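Local coordinates for protein putative cytochrome P450 YjiB (Bacillus subtilis subsp. subtilis, PDB 4RM4) that binds heme and probably acts as a cytochrome P450 monooxygenase, inserting one oxygen atom of O2 into organic substrates, at residues 26-34 and 313-321; 53-63 and 338-346. All coordinates share one frame; numbering follows the deposited sequence.

Contact 1 (26-34 and 313-321); sequences PFPWYESMR and FVASANRDE
R34, Y30 and F27 on one side of helix 27-36 pack against the short helix 314-317 and the turn that follows it. The contact is mostly buried and mixes a salt bridge, a cation-pi stack and apolar packing. It sits where the N-terminal helix meets the chain after strand 309-312.

R34 carries the polar half. Its guanidinium grips the carboxylate of E321 side-on: NE donates to OE1 of E321 and NH1 to OE2 of E321, both at 3.2 Å. Both oxygens are met on their syn sides, but the two planes are turned 42° apart. On another edge, NH2 of R34 donates to OG of S316 at 3.1 Å, in the guanidinium plane. The R34 chain bends at chi3 (-58°), which turns the group across the backbone of R319 and D320. OG of S316 also bonds to the carbonyl of F51.

OE2 of E31 lies 3.2 Å from OE2 of E321 and also has a weak hydrogen bond to H328 NE2. The nearby R34 charge probably eases their approach.

At the other end the R319 guanidinium lies flat on the F27 ring, centres 3.7 Å apart and planes at 8°. P26 CG lies over the opposite face of that ring. NH2 of R319 also bonds to the carbonyl of F282.

Between these ends sits Y30. Its CE1 touches CB of A315 at 3.6 Å, CB of S316 lies off-centre over its ring, and its CE2 meets CD1 of F313 at 3.7 Å.

The type I beta turn from A317 to D320 carries R319 to F27 and leads on to E321 at R34. Helix 27-36 on the short helix after the mixed sheet matches the packing of helices A and K' at the beta-rich side of the P450 fold.

Contact 2 (53-63 and 338-346); sequences YDDVKKVVGDK and PHIAFGHGI. With HEM (protoporphyrin IX containing Fe), chain B.
Y53 and K57 of helix 53-61 meet the loop 338-346. OH of Y53 donates to O of P338 at 2.8 Å, in the carbonyl plane. NZ of K57 donates to OH of Y53 at 3.0 Å. A phenylalanine in place of Y53 would probably leave O of P338 and NZ of K57 without the hydroxyl that links them. The extended K57 chain carries CE over the face of the H344 ring, 3.7 Å from its centroid. CD1 of I340 packs on CG1 of V56 at 3.8 Å and on the Y53 ring.

At the helix end CA of G61 lies 3.5 Å from O of H344; a side chain there would hit the H344 ring. A water joins O of G61 to N of I346.

The loop leads into the P450 cysteine-ligand loop, with F342 and G345 in its Phe-x-x-Gly signature; F342 has a backbone hydrogen bond to C349, by similarity the axial ligand. Its closest approaches to the porphyrin are van der Waals: O of A341 to methyl CMA of HEM at 3.3 Å, and the F342 ring to a pyrrole. One direct hydrogen bond thus ties the loop at the helix start; at G61 a water and a CA-H...O contact take over.

The two contacts lie side by side, their centres about 14 Å apart, and their segments alternate along the chain. Two probable hydrogen bonds join them directly. OD2 of D320 accepts from N of Y53 at 2.8 Å, and OD1 of N318 accepts from N of I340 at 2.9 Å. The segment 313-321 therefore binds both helix 53-61 and the loop 338-346. Contact 2 is the one at the heme: G343 is about 6 Å from the side chain of C349, the probable axial ligand of the iron. Contact 1 is set farther back, with the side chain of A315 about 10 Å from the heme.

Contact 1 (26-34 and 313-321)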
loop_
_atom_site.group_PDB
_atom_site.type_symbol
_atom_site.label_atom_id
_atom_site.label_comp_id
_atom_site.label_asym_id
_atom_site.label_seq_id
_atom_site.Cartn_x
_atom_site.Cartn_y
_atom_site.Cartn_z
ATOM N N PRO A 26 -16.596 -1.970 5.815
ATOM C CA PRO A 26 -17.169 -0.782 5.172
ATOM C C PRO A 26 -17.974 -1.080 3.905
ATOM O O PRO A 26 -18.591 -0.170 3.346
ATOM C CB PRO A 26 -15.926 0.011 4.796
ATOM C CG PRO A 26 -14.934 -1.047 4.470
ATOM C CD PRO A 26 -15.170 -2.130 5.484
ATOM N N PHE A 27 -17.959 -2.327 3.448
ATOM C CA PHE A 27 -18.476 -2.649 2.120
ATOM C C PHE A 27 -19.987 -2.492 1.937
ATOM O O PHE A 27 -20.433 -2.033 0.891
ATOM C CB PHE A 27 -17.942 -4.009 1.676
ATOM C CG PHE A 27 -16.437 -4.050 1.671
ATOM C CD1 PHE A 27 -15.726 -3.406 0.665
ATOM C CD2 PHE A 27 -15.742 -4.657 2.701
ATOM C CE1 PHE A 27 -14.337 -3.400 0.663
ATOM C CE2 PHE A 27 -14.348 -4.654 2.716
ATOM C CZ PHE A 27 -13.645 -4.021 1.692
ATOM N N PRO A 28 -20.773 -2.859 2.956
ATOM C CA PRO A 28 -22.197 -2.506 2.877
ATOM C C PRO A 28 -22.440 -1.005 2.683
ATOM O O PRO A 28 -23.311 -0.625 1.884
ATOM C CB PRO A 28 -22.750 -2.999 4.215
ATOM C CG PRO A 28 -21.883 -4.170 4.546
ATOM C CD PRO A 28 -20.486 -3.750 4.097
ATOM N N TRP A 29 -21.681 -0.154 3.370
ATOM C CA TRP A 29 -21.852 1.285 3.200
ATOM C C TRP A 29 -21.484 1.745 1.791
ATOM O O TRP A 29 -22.231 2.506 1.181
ATOM C CB TRP A 29 -21.073 2.080 4.248
ATOM C CG TRP A 29 -21.208 3.569 4.066
ATOM C CD1 TRP A 29 -22.335 4.319 4.242
ATOM C CD2 TRP A 29 -20.178 4.479 3.666
ATOM N NE1 TRP A 29 -22.070 5.642 3.971
ATOM C CE2 TRP A 29 -20.753 5.767 3.614
ATOM C CE3 TRP A 29 -18.824 4.332 3.344
ATOM C CZ2 TRP A 29 -20.020 6.897 3.263
ATOM C CZ3 TRP A 29 -18.102 5.451 2.985
ATOM C CH2 TRP A 29 -18.702 6.717 2.946
ATOM N N TYR A 30 -20.331 1.302 1.286
ATOM C CA TYR A 30 -19.964 1.570 -0.101
ATOM C C TYR A 30 -21.113 1.154 -1.031
ATOM O O TYR A 30 -21.476 1.882 -1.947
ATOM C CB TYR A 30 -18.721 0.767 -0.506
ATOM C CG TYR A 30 -17.416 1.120 0.198
ATOM C CD1 TYR A 30 -16.413 0.164 0.347
ATOM C CD2 TYR A 30 -17.176 2.401 0.674
ATOM C CE1 TYR A 30 -15.211 0.467 0.977
ATOM C CE2 TYR A 30 -15.975 2.718 1.297
ATOM C CZ TYR A 30 -15.001 1.743 1.447
ATOM O OH TYR A 30 -13.806 2.037 2.060
ATOM N N GLU A 31 -21.649 -0.044 -0.811
ATOM C CA GLU A 31 -22.712 -0.555 -1.670
ATOM C C GLU A 31 -23.931 0.361 -1.653
ATOM O O GLU A 31 -24.542 0.604 -2.695
ATOM C CB GLU A 31 -23.121 -1.987 -1.297
ATOM C CG GLU A 31 -24.261 -2.527 -2.177
ATOM C CD GLU A 31 -24.295 -4.038 -2.227
ATOM O OE1 GLU A 31 -23.626 -4.680 -1.388
ATOM O OE2 GLU A 31 -24.995 -4.587 -3.107
ATOM N N SER A 32 -24.259 0.895 -0.479
ATOM C CA SER A 32 -25.384 1.812 -0.364
ATOM C C SER A 32 -25.120 3.132 -1.110
ATOM O O SER A 32 -26.014 3.664 -1.765
ATOM C CB SER A 32 -25.747 2.057 1.103
ATOM O OG SER A 32 -24.854 2.956 1.716
ATOM N N MET A 33 -23.893 3.646 -1.033
ATOM C CA MET A 33 -23.541 4.869 -1.763
ATOM C C MET A 33 -23.521 4.657 -3.277
ATOM O O MET A 33 -24.006 5.491 -4.028
ATOM C CB MET A 33 -22.191 5.429 -1.282
ATOM C CG MET A 33 -22.136 5.663 0.215
ATOM S SD MET A 33 -23.181 7.021 0.794
ATOM C CE MET A 33 -22.325 8.431 0.080
ATOM N N ARG A 34 -22.946 3.553 -3.738
ATOM C CA ARG A 34 -22.954 3.293 -5.176
ATOM C C ARG A 34 -24.384 3.326 -5.713
ATOM O O ARG A 34 -24.650 3.849 -6.809
ATOM C CB ARG A 34 -22.314 1.947 -5.496
ATOM C CG ARG A 34 -20.810 1.934 -5.309
ATOM C CD ARG A 34 -20.203 0.742 -6.024
ATOM N NE ARG A 34 -20.735 -0.556 -5.582
ATOM C CZ ARG A 34 -20.355 -1.184 -4.469
ATOM N NH1 ARG A 34 -20.871 -2.367 -4.151
ATOM N NH2 ARG A 34 -19.469 -0.628 -3.662
ATOM N N PHE A 313 -13.008 6.531 -4.017
ATOM C CA PHE A 313 -12.979 5.290 -3.249
ATOM C C PHE A 313 -12.681 4.054 -4.088
ATOM O O PHE A 313 -13.587 3.377 -4.558
ATOM C CB PHE A 313 -14.312 5.126 -2.485
ATOM C CG PHE A 313 -14.425 6.039 -1.302
ATOM C CD1 PHE A 313 -14.064 5.602 -0.037
ATOM C CD2 PHE A 313 -14.851 7.353 -1.456
ATOM C CE1 PHE A 313 -14.123 6.457 1.055
ATOM C CE2 PHE A 313 -14.922 8.209 -0.366
ATOM C CZ PHE A 313 -14.560 7.768 0.884
ATOM N N VAL A 314 -11.398 3.772 -4.290
ATOM C CA VAL A 314 -11.000 2.609 -5.056
ATOM C C VAL A 314 -11.496 1.331 -4.374
ATOM O O VAL A 314 -11.787 0.348 -5.038
ATOM C CB VAL A 314 -9.470 2.560 -5.314
ATOM C CG1 VAL A 314 -9.024 3.740 -6.206
ATOM C CG2 VAL A 314 -8.701 2.563 -4.014
ATOM N N ALA A 315 -11.663 1.363 -3.059
ATOM C CA ALA A 315 -12.207 0.191 -2.377
ATOM C C ALA A 315 -13.625 -0.093 -2.832
ATOM O O ALA A 315 -14.002 -1.252 -2.969
ATOM C CB ALA A 315 -12.151 0.340 -0.872
ATOM N N SER A 316 -14.404 0.966 -3.059
ATOM C CA SER A 316 -15.778 0.819 -3.549
ATOM C C SER A 316 -15.799 0.424 -5.028
ATOM O O SER A 316 -16.584 -0.441 -5.443
ATOM C CB SER A 316 -16.568 2.121 -3.329
ATOM O OG SER A 316 -17.887 2.045 -3.877
ATOM N N ALA A 317 -14.948 1.070 -5.826
ATOM C CA ALA A 317 -14.819 0.742 -7.246
ATOM C C ALA A 317 -14.605 -0.753 -7.467
ATOM O O ALA A 317 -15.173 -1.361 -8.382
ATOM C CB ALA A 317 -13.673 1.526 -7.853
ATOM N N ASN A 318 -13.799 -1.334 -6.600
ATOM C CA ASN A 318 -13.371 -2.714 -6.720
ATOM C C ASN A 318 -14.504 -3.703 -6.401
ATOM O O ASN A 318 -14.362 -4.904 -6.646
ATOM C CB ASN A 318 -12.178 -2.965 -5.784
ATOM C CG ASN A 318 -10.842 -2.475 -6.356
ATOM O OD1 ASN A 318 -10.762 -1.965 -7.484
ATOM N ND2 ASN A 318 -9.786 -2.627 -5.563
ATOM N N ARG A 319 -15.614 -3.192 -5.861
ATOM C CA ARG A 319 -16.794 -4.006 -5.536
ATOM C C ARG A 319 -17.986 -3.689 -6.436
ATOM O O ARG A 319 -19.098 -4.189 -6.212
ATOM C CB ARG A 319 -17.235 -3.779 -4.081
ATOM C CG ARG A 319 -16.199 -4.073 -3.007
ATOM C CD ARG A 319 -15.858 -5.542 -3.029
ATOM N NE ARG A 319 -15.166 -6.031 -1.835
ATOM C CZ ARG A 319 -15.743 -6.672 -0.822
ATOM N NH1 ARG A 319 -17.063 -6.881 -0.813
ATOM N NH2 ARG A 319 -14.996 -7.106 0.189
ATOM N N ASP A 320 -17.768 -2.831 -7.424
ATOM C CA ASP A 320 -18.847 -2.308 -8.250
ATOM C C ASP A 320 -19.397 -3.361 -9.211
ATOM O O ASP A 320 -18.680 -3.864 -10.070
ATOM C CB ASP A 320 -18.373 -1.070 -9.009
ATOM C CG ASP A 320 -19.486 -0.393 -9.772
ATOM O OD1 ASP A 320 -20.594 -0.990 -9.873
ATOM O OD2 ASP A 320 -19.252 0.727 -10.275
ATOM N N GLU A 321 -20.673 -3.687 -9.027
ATOM C CA GLU A 321 -21.376 -4.680 -9.825
ATOM C C GLU A 321 -21.372 -4.359 -11.325
ATOM O O GLU A 321 -21.505 -5.256 -12.158
ATOM C CB GLU A 321 -22.828 -4.791 -9.322
ATOM C CG GLU A 321 -22.969 -5.130 -7.814
ATOM C CD GLU A 321 -22.768 -3.941 -6.834
ATOM O OE1 GLU A 321 -22.337 -2.836 -7.233
ATOM O OE2 GLU A 321 -23.057 -4.127 -5.633
#

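Contact 2 (53-63 and 338-346)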
loop_
_atom_site.group_PDB
_atom_site.type_symbol
_atom_site.label_atom_id
_atom_site.label_comp_id
_atom_site.label_asym_id
_atom_site.label_seq_id
_atom_site.Cartn_x
_atom_site.Cartn_y
_atom_site.Cartn_z
ATOM N N TYR A 53 -17.086 2.462 -10.071
ATOM C CA TYR A 53 -15.842 2.140 -10.779
ATOM C C TYR A 53 -15.472 3.120 -11.920
ATOM O O TYR A 53 -14.357 3.633 -11.968
ATOM C CB TYR A 53 -15.890 0.700 -11.296
ATOM C CG TYR A 53 -14.623 0.239 -11.976
ATOM C CD1 TYR A 53 -13.646 -0.473 -11.279
ATOM C CD2 TYR A 53 -14.405 0.518 -13.318
ATOM C CE1 TYR A 53 -12.476 -0.897 -11.920
ATOM C CE2 TYR A 53 -13.257 0.120 -13.951
ATOM C CZ TYR A 53 -12.295 -0.588 -13.258
ATOM O OH TYR A 53 -11.161 -0.987 -13.931
ATOM N N ASP A 54 -16.378 3.372 -12.861
ATOM C CA ASP A 54 -16.024 4.279 -13.956
ATOM C C ASP A 54 -15.677 5.694 -13.468
ATOM O O ASP A 54 -14.736 6.327 -13.958
ATOM C CB ASP A 54 -17.135 4.323 -15.021
ATOM C CG ASP A 54 -17.305 2.995 -15.743
ATOM O OD1 ASP A 54 -16.386 2.149 -15.674
ATOM O OD2 ASP A 54 -18.356 2.800 -16.386
ATOM N N ASP A 55 -16.433 6.192 -12.494
ATOM C CA ASP A 55 -16.185 7.521 -11.960
ATOM C C ASP A 55 -14.853 7.574 -11.209
ATOM O O ASP A 55 -14.032 8.473 -11.439
ATOM C CB ASP A 55 -17.338 7.956 -11.058
ATOM C CG ASP A 55 -18.647 8.085 -11.815
ATOM O OD1 ASP A 55 -18.578 8.231 -13.048
ATOM O OD2 ASP A 55 -19.726 8.047 -11.181
ATOM N N VAL A 56 -14.644 6.608 -10.325
ATOM C CA VAL A 56 -13.387 6.524 -9.585
ATOM C C VAL A 56 -12.189 6.443 -10.531
ATOM O O VAL A 56 -11.197 7.143 -10.353
ATOM C CB VAL A 56 -13.355 5.311 -8.628
ATOM C CG1 VAL A 56 -11.920 5.075 -8.129
ATOM C CG2 VAL A 56 -14.297 5.526 -7.458
ATOM N N LYS A 57 -12.272 5.586 -11.543
ATOM C CA LYS A 57 -11.124 5.372 -12.427
ATOM C C LYS A 57 -10.825 6.634 -13.247
ATOM O O LYS A 57 -9.659 6.993 -13.464
ATOM C CB LYS A 57 -11.364 4.162 -13.337
ATOM C CG LYS A 57 -10.102 3.646 -14.003
ATOM C CD LYS A 57 -10.339 2.326 -14.706
ATOM C CE LYS A 57 -9.038 1.735 -15.235
ATOM N NZ LYS A 57 -9.297 0.374 -15.784
ATOM N N LYS A 58 -11.875 7.325 -13.672
ATOM C CA LYS A 58 -11.698 8.577 -14.402
ATOM C C LYS A 58 -11.026 9.645 -13.537
ATOM O O LYS A 58 -10.080 10.301 -13.981
ATOM C CB LYS A 58 -13.034 9.106 -14.925
ATOM C CG LYS A 58 -12.907 10.507 -15.538
ATOM C CD LYS A 58 -14.056 10.827 -16.497
ATOM C CE LYS A 58 -13.877 12.210 -17.134
ATOM N NZ LYS A 58 -12.686 12.277 -18.024
ATOM N N VAL A 59 -11.521 9.833 -12.313
ATOM C CA VAL A 59 -10.928 10.823 -11.404
ATOM C C VAL A 59 -9.431 10.544 -11.210
ATOM O O VAL A 59 -8.593 11.417 -11.371
ATOM C CB VAL A 59 -11.645 10.854 -10.023
ATOM C CG1 VAL A 59 -10.870 11.705 -8.995
ATOM C CG2 VAL A 59 -13.097 11.362 -10.174
ATOM N N VAL A 60 -9.125 9.294 -10.902
ATOM C CA VAL A 60 -7.786 8.877 -10.526
ATOM C C VAL A 60 -6.839 8.970 -11.705
ATOM O O VAL A 60 -5.701 9.377 -11.550
ATOM C CB VAL A 60 -7.829 7.442 -9.945
ATOM C CG1 VAL A 60 -6.422 6.822 -9.840
ATOM C CG2 VAL A 60 -8.549 7.472 -8.587
ATOM N N GLY A 61 -7.328 8.644 -12.896
ATOM C CA GLY A 61 -6.474 8.596 -14.071
ATOM C C GLY A 61 -6.372 9.870 -14.891
ATOM O O GLY A 61 -5.423 10.051 -15.670
ATOM N N ASP A 62 -7.342 10.762 -14.738
ATOM C CA ASP A 62 -7.410 11.904 -15.632
ATOM C C ASP A 62 -6.492 13.007 -15.108
ATOM O O ASP A 62 -6.923 13.880 -14.362
ATOM C CB ASP A 62 -8.858 12.386 -15.758
ATOM C CG ASP A 62 -9.044 13.403 -16.874
ATOM O OD1 ASP A 62 -8.113 14.195 -17.121
ATOM O OD2 ASP A 62 -10.123 13.398 -17.508
ATOM N N LYS A 63 -5.219 12.947 -15.485
ATOM C CA LYS A 63 -4.247 13.927 -15.020
ATOM C C LYS A 63 -4.553 15.329 -15.537
ATOM O O LYS A 63 -4.213 16.317 -14.896
ATOM C CB LYS A 63 -2.814 13.517 -15.391
ATOM C CG LYS A 63 -2.515 13.518 -16.884
ATOM C CD LYS A 63 -1.093 13.065 -17.170
ATOM C CE LYS A 63 -0.798 13.061 -18.662
ATOM N NZ LYS A 63 -1.689 12.124 -19.385
ATOM N N PRO A 338 -9.463 -6.382 -13.345
ATOM C CA PRO A 338 -9.054 -4.983 -13.524
ATOM C C PRO A 338 -9.344 -4.113 -12.296
ATOM O O PRO A 338 -9.935 -3.031 -12.397
ATOM C CB PRO A 338 -9.915 -4.535 -14.705
ATOM C CG PRO A 338 -11.174 -5.338 -14.552
ATOM C CD PRO A 338 -10.783 -6.650 -13.937
ATOM N N HIS A 339 -8.918 -4.579 -11.132
ATOM C CA HIS A 339 -9.064 -3.779 -9.927
ATOM C C HIS A 339 -8.208 -2.515 -10.032
ATOM O O HIS A 339 -7.280 -2.428 -10.837
ATOM C CB HIS A 339 -8.671 -4.584 -8.691
ATOM C CG HIS A 339 -7.216 -4.923 -8.625
ATOM N ND1 HIS A 339 -6.245 -3.994 -8.299
ATOM C CD2 HIS A 339 -6.566 -6.090 -8.840
ATOM C CE1 HIS A 339 -5.060 -4.577 -8.325
ATOM N NE2 HIS A 339 -5.227 -5.850 -8.644
ATOM N N ILE A 340 -8.516 -1.531 -9.216
ATOM C CA ILE A 340 -7.673 -0.355 -9.185
ATOM C C ILE A 340 -7.029 -0.165 -7.814
ATOM O O ILE A 340 -6.842 0.942 -7.350
ATOM C CB ILE A 340 -8.399 0.890 -9.716
ATOM C CG1 ILE A 340 -9.857 0.933 -9.260
ATOM C CG2 ILE A 340 -8.409 0.861 -11.241
ATOM C CD1 ILE A 340 -10.642 2.030 -9.966
ATOM N N ALA A 341 -6.636 -1.273 -7.195
ATOM C CA ALA A 341 -6.025 -1.189 -5.873
ATOM C C ALA A 341 -4.712 -0.419 -5.899
ATOM O O ALA A 341 -4.330 0.190 -4.897
ATOM C CB ALA A 341 -5.811 -2.564 -5.308
ATOM N N PHE A 342 -4.030 -0.438 -7.048
ATOM C CA PHE A 342 -2.732 0.224 -7.189
ATOM C C PHE A 342 -2.882 1.571 -7.911
ATOM O O PHE A 342 -1.888 2.199 -8.305
ATOM C CB PHE A 342 -1.774 -0.668 -7.994
ATOM C CG PHE A 342 -1.225 -1.847 -7.232
ATOM C CD1 PHE A 342 -1.263 -3.118 -7.782
ATOM C CD2 PHE A 342 -0.626 -1.683 -5.996
ATOM C CE1 PHE A 342 -0.714 -4.196 -7.115
ATOM C CE2 PHE A 342 -0.080 -2.762 -5.311
ATOM C CZ PHE A 342 -0.128 -4.024 -5.871
ATOM N N GLY A 343 -4.122 2.007 -8.096
ATOM C CA GLY A 343 -4.384 3.221 -8.858
ATOM C C GLY A 343 -4.496 2.972 -10.358
ATOM O O GLY A 343 -4.791 1.848 -10.810
ATOM N N HIS A 344 -4.271 4.038 -11.125
ATOM C CA HIS A 344 -4.465 4.029 -12.563
ATOM C C HIS A 344 -3.859 5.272 -13.175
ATOM O O HIS A 344 -4.133 6.382 -12.719
ATOM C CB HIS A 344 -5.976 4.034 -12.873
ATOM C CG HIS A 344 -6.285 4.253 -14.320
ATOM N ND1 HIS A 344 -5.728 3.487 -15.320
ATOM C CD2 HIS A 344 -7.088 5.153 -14.937
ATOM C CE1 HIS A 344 -6.183 3.896 -16.493
ATOM N NE2 HIS A 344 -7.011 4.906 -16.288
ATOM N N GLY A 345 -3.050 5.110 -14.217
ATOM C CA GLY A 345 -2.483 6.271 -14.889
ATOM C C GLY A 345 -1.058 6.582 -14.467
ATOM O O GLY A 345 -0.297 5.674 -14.090
ATOM N N ILE A 346 -0.696 7.862 -14.520
ATOM C CA ILE A 346 0.691 8.252 -14.290
ATOM C C ILE A 346 1.211 7.933 -12.884
ATOM O O ILE A 346 2.399 7.678 -12.720
ATOM C CB ILE A 346 0.992 9.739 -14.647
ATOM C CG1 ILE A 346 0.186 10.717 -13.779
ATOM C CG2 ILE A 346 0.786 9.984 -16.144
ATOM C CD1 ILE A 346 0.678 12.165 -13.891
HETATM C CHA HEM B . 1.406 4.972 -5.543
HETATM C CHB HEM B . -1.252 1.483 -3.504
HETATM C CHC HEM B . 2.812 -0.769 -2.026
HETATM C CHD HEM B . 5.449 2.970 -3.620
HETATM C C1A HEM B . 0.326 4.205 -5.159
HETATM C C2A HEM B . -1.060 4.426 -5.520
HETATM C C3A HEM B . -1.795 3.463 -4.958
HETATM C C4A HEM B . -0.903 2.589 -4.234
HETATM C CMA HEM B . -3.337 3.295 -5.058
HETATM C CAA HEM B . -1.606 5.569 -6.413
HETATM C CBA HEM B . -1.729 6.857 -5.621
HETATM C CGA HEM B . -2.524 7.899 -6.374
HETATM O O1A HEM B . -2.755 8.978 -5.771
HETATM O O2A HEM B . -2.919 7.657 -7.544
HETATM C C1B HEM B . -0.371 0.574 -2.971
HETATM C C2B HEM B . -0.739 -0.719 -2.423
HETATM C C3B HEM B . 0.380 -1.323 -2.001
HETATM C C4B HEM B . 1.501 -0.459 -2.287
HETATM C CMB HEM B . -2.186 -1.252 -2.347
HETATM C CAB HEM B . 0.568 -2.719 -1.365
HETATM C CBB HEM B . -0.365 -3.662 -1.507
HETATM C C1C HEM B . 3.874 0.029 -2.358
HETATM C C2C HEM B . 5.276 -0.288 -2.164
HETATM C C3C HEM B . 5.990 0.753 -2.610
HETATM C C4C HEM B . 5.076 1.749 -3.096
HETATM C CMC HEM B . 5.775 -1.616 -1.556
HETATM C CAC HEM B . 7.522 0.975 -2.642
HETATM C CBC HEM B . 8.406 0.223 -1.979
HETATM C C1D HEM B . 4.614 3.862 -4.255
HETATM C C2D HEM B . 5.052 5.108 -4.815
HETATM C C3D HEM B . 3.796 5.744 -5.423
HETATM C C4D HEM B . 2.723 4.804 -5.167
HETATM C CMD HEM B . 6.489 5.663 -4.804
HETATM C CAD HEM B . 3.713 7.099 -6.166
HETATM C CBD HEM B . 3.909 6.827 -7.659
HETATM C CGD HEM B . 3.730 8.104 -8.447
HETATM O O1D HEM B . 4.156 8.131 -9.634
HETATM O O2D HEM B . 3.187 9.079 -7.866
HETATM N NA HEM B . 0.376 3.076 -4.364
HETATM N NB HEM B . 1.005 0.692 -2.857
HETATM N NC HEM B . 3.782 1.285 -2.927
HETATM N ND HEM B . 3.258 3.714 -4.486
HETATM FE FE HEM B . 2.109 2.127 -3.800
HETATM O O HOH W 1 -2.812 9.918 -15.109
HETATM O O HOH W 2 1.528 3.266 -1.724
#